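Bartonella effector protein (Bep) substrate of VirB T4SS (Bartonella clarridgeiae, PDB 4YK2) is a Bartonella effector whose BID domain, the part described here, probably serves as part of the signal for its translocation through the VirB type IV secretion system. Local coordinates at residues 30-34 with 119-123; 73-77 with 109-114. All blocks are in the same frame, centred on the assembly; numbering follows the deposited sequence.

Interaction 1: residues 30-34 with 119-123; sequences SDHSI and AVENS
Ile34 lays its CG1 against the methyl of Ala119, CG1 to CB 3.7 Å, where helix 21-49 and helix 106-123 run side by side in nearly opposite directions. The short axes are 9.4 Å apart, at 159° between their N-to-C directions. Ile34 and Ala119 also form the closest backbone pair, and the small alanine lets the isoleucine settle close to the helix. With CG1 anti to its own carbonyl carbon (chi1 -68°) and the chain then extended, Ile34 sends CD1 along the partner helix, past the Ala119 carbonyl and toward Val120 CG2, 4.3 Å away. Ser33 OG touches the same alanine methyl, so CB of Ala119 is met by one oxygen and one carbon branch.

The other end, about one helical turn along, is polar and watery. Ser30 OG reaches across to Ser123 CB at 3.2 Å, a snug contact without a direct hydrogen bond. A single water fills the bridging role there: it lies 2.9 Å from Ser30 OG, donates to Ala119 O and accepts from Asn122 ND2. Asn122, an exposed residue, thus joins the contact chiefly through this water.

The remaining hydroxyls bond back to their own helices. Ser33 OG donates to Ser30 O at 2.9 Å, approaching 26° out of the carbonyl plane, and that oxygen also accepts from Ile34 N. Ser123 OG likewise donates to Val120 O, and it is the serine's CB that meets Ser30 OG. No hydrogen bond links the two helices directly; small side chains bring this pair of bundle helices together, apolar packing fills one part of the seam, and one three-way water supplies the polar cross-connection.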
# COMPACT_ATOMS: atom_id res chain seq x y z
N SER A 30 -16.00 6.30 -6.11
CA SER A 30 -15.02 5.29 -6.45
C SER A 30 -13.64 5.91 -6.61
O SER A 30 -12.68 5.45 -6.01
CB SER A 30 -15.43 4.56 -7.73
OG SER A 30 -14.39 3.71 -8.16
N ASP A 31 -13.57 6.96 -7.42
CA ASP A 31 -12.36 7.75 -7.59
C ASP A 31 -11.82 8.22 -6.25
O ASP A 31 -10.62 8.15 -6.00
CB ASP A 31 -12.64 8.96 -8.47
CG ASP A 31 -12.75 8.61 -9.94
OD1 ASP A 31 -12.67 7.41 -10.29
OD2 ASP A 31 -12.92 9.54 -10.75
N HIS A 32 -12.73 8.68 -5.39
CA HIS A 32 -12.34 9.21 -4.09
C HIS A 32 -11.69 8.15 -3.19
O HIS A 32 -10.68 8.42 -2.55
CB HIS A 32 -13.56 9.80 -3.37
CG HIS A 32 -13.28 10.19 -1.95
ND1 HIS A 32 -12.62 11.35 -1.62
CD2 HIS A 32 -13.56 9.56 -0.79
CE1 HIS A 32 -12.51 11.42 -0.30
NE2 HIS A 32 -13.07 10.35 0.23
N SER A 33 -12.27 6.95 -3.13
CA SER A 33 -11.72 5.93 -2.25
C SER A 33 -10.36 5.43 -2.77
O SER A 33 -9.50 5.03 -1.98
CB SER A 33 -12.68 4.76 -2.11
OG SER A 33 -12.94 4.18 -3.38
N ILE A 34 -10.19 5.43 -4.09
CA ILE A 34 -8.90 5.09 -4.68
C ILE A 34 -7.86 6.12 -4.26
O ILE A 34 -6.77 5.78 -3.79
CB ILE A 34 -8.97 5.01 -6.21
CG1 ILE A 34 -9.81 3.81 -6.63
CG2 ILE A 34 -7.56 4.94 -6.82
CD1 ILE A 34 -10.04 3.71 -8.13
N ALA A 119 -10.91 -1.19 -4.26
CA ALA A 119 -11.52 -0.02 -4.87
C ALA A 119 -11.29 -0.03 -6.38
O ALA A 119 -12.18 0.29 -7.15
CB ALA A 119 -10.98 1.26 -4.26
N VAL A 120 -10.08 -0.42 -6.78
CA VAL A 120 -9.77 -0.55 -8.20
C VAL A 120 -10.63 -1.65 -8.83
O VAL A 120 -11.23 -1.46 -9.89
CB VAL A 120 -8.27 -0.84 -8.42
CG1 VAL A 120 -8.00 -1.14 -9.89
CG2 VAL A 120 -7.41 0.33 -7.94
N GLU A 121 -10.69 -2.79 -8.16
CA GLU A 121 -11.47 -3.93 -8.63
C GLU A 121 -12.94 -3.57 -8.78
O GLU A 121 -13.62 -4.04 -9.69
CB GLU A 121 -11.31 -5.12 -7.67
CG GLU A 121 -12.03 -6.38 -8.09
CD GLU A 121 -11.14 -7.32 -8.88
OE1 GLU A 121 -11.41 -7.53 -10.08
OE2 GLU A 121 -10.18 -7.85 -8.29
N ASN A 122 -13.44 -2.73 -7.88
CA ASN A 122 -14.84 -2.35 -7.91
C ASN A 122 -15.11 -1.35 -9.04
O ASN A 122 -16.18 -1.38 -9.65
CB ASN A 122 -15.28 -1.75 -6.57
CG ASN A 122 -16.66 -1.11 -6.65
OD1 ASN A 122 -17.68 -1.80 -6.57
ND2 ASN A 122 -16.70 0.21 -6.82
N SER A 123 -14.15 -0.48 -9.31
CA SER A 123 -14.32 0.54 -10.33
C SER A 123 -14.38 -0.07 -11.72
O SER A 123 -14.96 0.51 -12.64
CB SER A 123 -13.20 1.57 -10.27
OG SER A 123 -11.97 0.99 -10.67
O HOH W 1 -14.37 1.42 -6.43

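Interaction 2: residues 73-77 with 109-114; sequences SNTLT and LVEAIH
A chi1 of -172° swings Leu76 CG opposite its backbone nitrogen and carries CD2 into helix 106-123, while Val110, with CG1 likewise opposite its nitrogen (chi1 171°), leaves CG2 to meet it. Leu76 and Val110 pass alongside with their ends pointing opposite ways, CD2 to CG2 3.7 Å. The same Leu76 methyl also touches Ile113 CD1 at 3.6 Å and Leu109 CG at 3.8 Å, so one branch of one leucine packs among three apolar residues: the adjacent Leu109 and Val110, and Ile113 a turn further on.

Val110 is shared. Its CG2 is also met by Thr77 OG1, 3.6 Å away, with Thr77 lying roughly perpendicular to the valine. That hydroxyl is held by its own helix, donating to Ser73 O from above the carbonyl plane, while Thr77 N reaches the oxygen from the opposite face. Two bonds therefore grip Ser73 O, and Thr77 shows the valine an oxygen already engaged as a donor.

At the other end, Ser73 CB faces Val110 CG1, and the His114 ring reaches the serine obliquely, NE2 3.6 Å from Ser73 CB. Ser73 OG also bonds to Thr69 O, one turn back in its own helix.

The short axes lie 10.1 Å apart and nearly antiparallel, at 170°. Helix 21-49 closes over the apolar side, with Phe49 on Leu76 and Ser45 on Leu109, and loop residues Phe83 and Leu55 touch Leu76 and Ile113: helix 69-78 is thereby packed into the four-helix bundle of the BID domain.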
# COMPACT_ATOMS: atom_id res chain seq x y z
N SER A 73 1.06 -8.77 -1.23
CA SER A 73 0.74 -8.58 0.19
C SER A 73 1.43 -9.57 1.09
O SER A 73 1.89 -9.22 2.17
CB SER A 73 -0.78 -8.68 0.42
OG SER A 73 -1.42 -7.59 -0.22
N ASN A 74 1.47 -10.83 0.66
CA ASN A 74 2.16 -11.89 1.38
C ASN A 74 3.65 -11.61 1.52
O ASN A 74 4.26 -11.81 2.57
CB ASN A 74 1.96 -13.23 0.68
CG ASN A 74 2.68 -14.36 1.38
OD1 ASN A 74 2.25 -14.82 2.44
ND2 ASN A 74 3.79 -14.81 0.80
N THR A 75 4.26 -11.15 0.43
CA THR A 75 5.67 -10.78 0.46
C THR A 75 5.89 -9.60 1.41
O THR A 75 6.84 -9.59 2.19
CB THR A 75 6.21 -10.42 -0.94
OG1 THR A 75 6.19 -11.59 -1.76
CG2 THR A 75 7.65 -9.89 -0.83
N LEU A 76 4.98 -8.64 1.38
CA LEU A 76 5.13 -7.46 2.24
C LEU A 76 5.00 -7.83 3.72
O LEU A 76 5.72 -7.30 4.57
CB LEU A 76 4.08 -6.40 1.87
CG LEU A 76 4.21 -5.04 2.53
CD1 LEU A 76 5.59 -4.46 2.31
CD2 LEU A 76 3.13 -4.08 1.98
N THR A 77 4.08 -8.76 4.00
CA THR A 77 3.82 -9.22 5.36
C THR A 77 4.97 -10.03 5.92
O THR A 77 5.40 -9.82 7.05
CB THR A 77 2.53 -10.08 5.42
OG1 THR A 77 1.40 -9.27 5.07
CG2 THR A 77 2.33 -10.68 6.82
N LEU A 109 -0.03 -0.87 6.28
CA LEU A 109 0.33 -0.69 4.88
C LEU A 109 -0.31 -1.80 4.02
O LEU A 109 -0.89 -1.53 2.97
CB LEU A 109 1.86 -0.68 4.70
CG LEU A 109 2.43 -0.57 3.27
CD1 LEU A 109 1.83 0.60 2.51
CD2 LEU A 109 3.96 -0.46 3.31
N VAL A 110 -0.23 -3.04 4.49
CA VAL A 110 -0.89 -4.15 3.80
C VAL A 110 -2.41 -3.91 3.68
O VAL A 110 -3.01 -4.13 2.62
CB VAL A 110 -0.58 -5.48 4.52
CG1 VAL A 110 -1.42 -6.63 3.98
CG2 VAL A 110 0.95 -5.80 4.43
N GLU A 111 -3.04 -3.44 4.75
CA GLU A 111 -4.49 -3.20 4.70
C GLU A 111 -4.84 -2.12 3.70
O GLU A 111 -5.84 -2.23 2.99
CB GLU A 111 -5.02 -2.80 6.08
CG GLU A 111 -5.05 -3.93 7.07
CD GLU A 111 -5.82 -3.58 8.33
OE1 GLU A 111 -6.79 -2.79 8.24
OE2 GLU A 111 -5.45 -4.09 9.40
N ALA A 112 -4.02 -1.09 3.61
CA ALA A 112 -4.30 0.01 2.70
C ALA A 112 -4.17 -0.46 1.25
O ALA A 112 -4.92 -0.03 0.38
CB ALA A 112 -3.40 1.18 2.97
N ILE A 113 -3.22 -1.36 1.00
CA ILE A 113 -3.05 -1.92 -0.33
C ILE A 113 -4.24 -2.81 -0.70
O ILE A 113 -4.71 -2.78 -1.83
CB ILE A 113 -1.71 -2.69 -0.43
CG1 ILE A 113 -0.55 -1.70 -0.41
CG2 ILE A 113 -1.66 -3.55 -1.70
CD1 ILE A 113 0.83 -2.37 -0.23
N HIS A 114 -4.76 -3.57 0.26
CA HIS A 114 -5.96 -4.38 0.02
C HIS A 114 -7.17 -3.49 -0.28
O HIS A 114 -7.95 -3.79 -1.19
CB HIS A 114 -6.27 -5.30 1.20
CG HIS A 114 -5.53 -6.60 1.19
ND1 HIS A 114 -5.83 -7.63 0.33
CD2 HIS A 114 -4.50 -7.05 1.95
CE1 HIS A 114 -5.02 -8.64 0.54
NE2 HIS A 114 -4.20 -8.32 1.53

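Helix 106-123 takes part in both contacts, meeting helix 21-49 through interaction 1 near its C-terminal end and helix 69-78 through interaction 2 further back. Their centres are about 17 Å apart, and their nearest atoms, about 5 Å apart, do not touch. Interaction 2 lies nearer the middle of the chain and has more buried residues, and leucine, valine and isoleucine side chains carry most of it. Interaction 1, farther out, pairs one isoleucine with alanine and serines and admits a bridging water. Both pairs are close to antiparallel and neither has a clear direct hydrogen bond across it; together they tie the last helix of the bundle to two others.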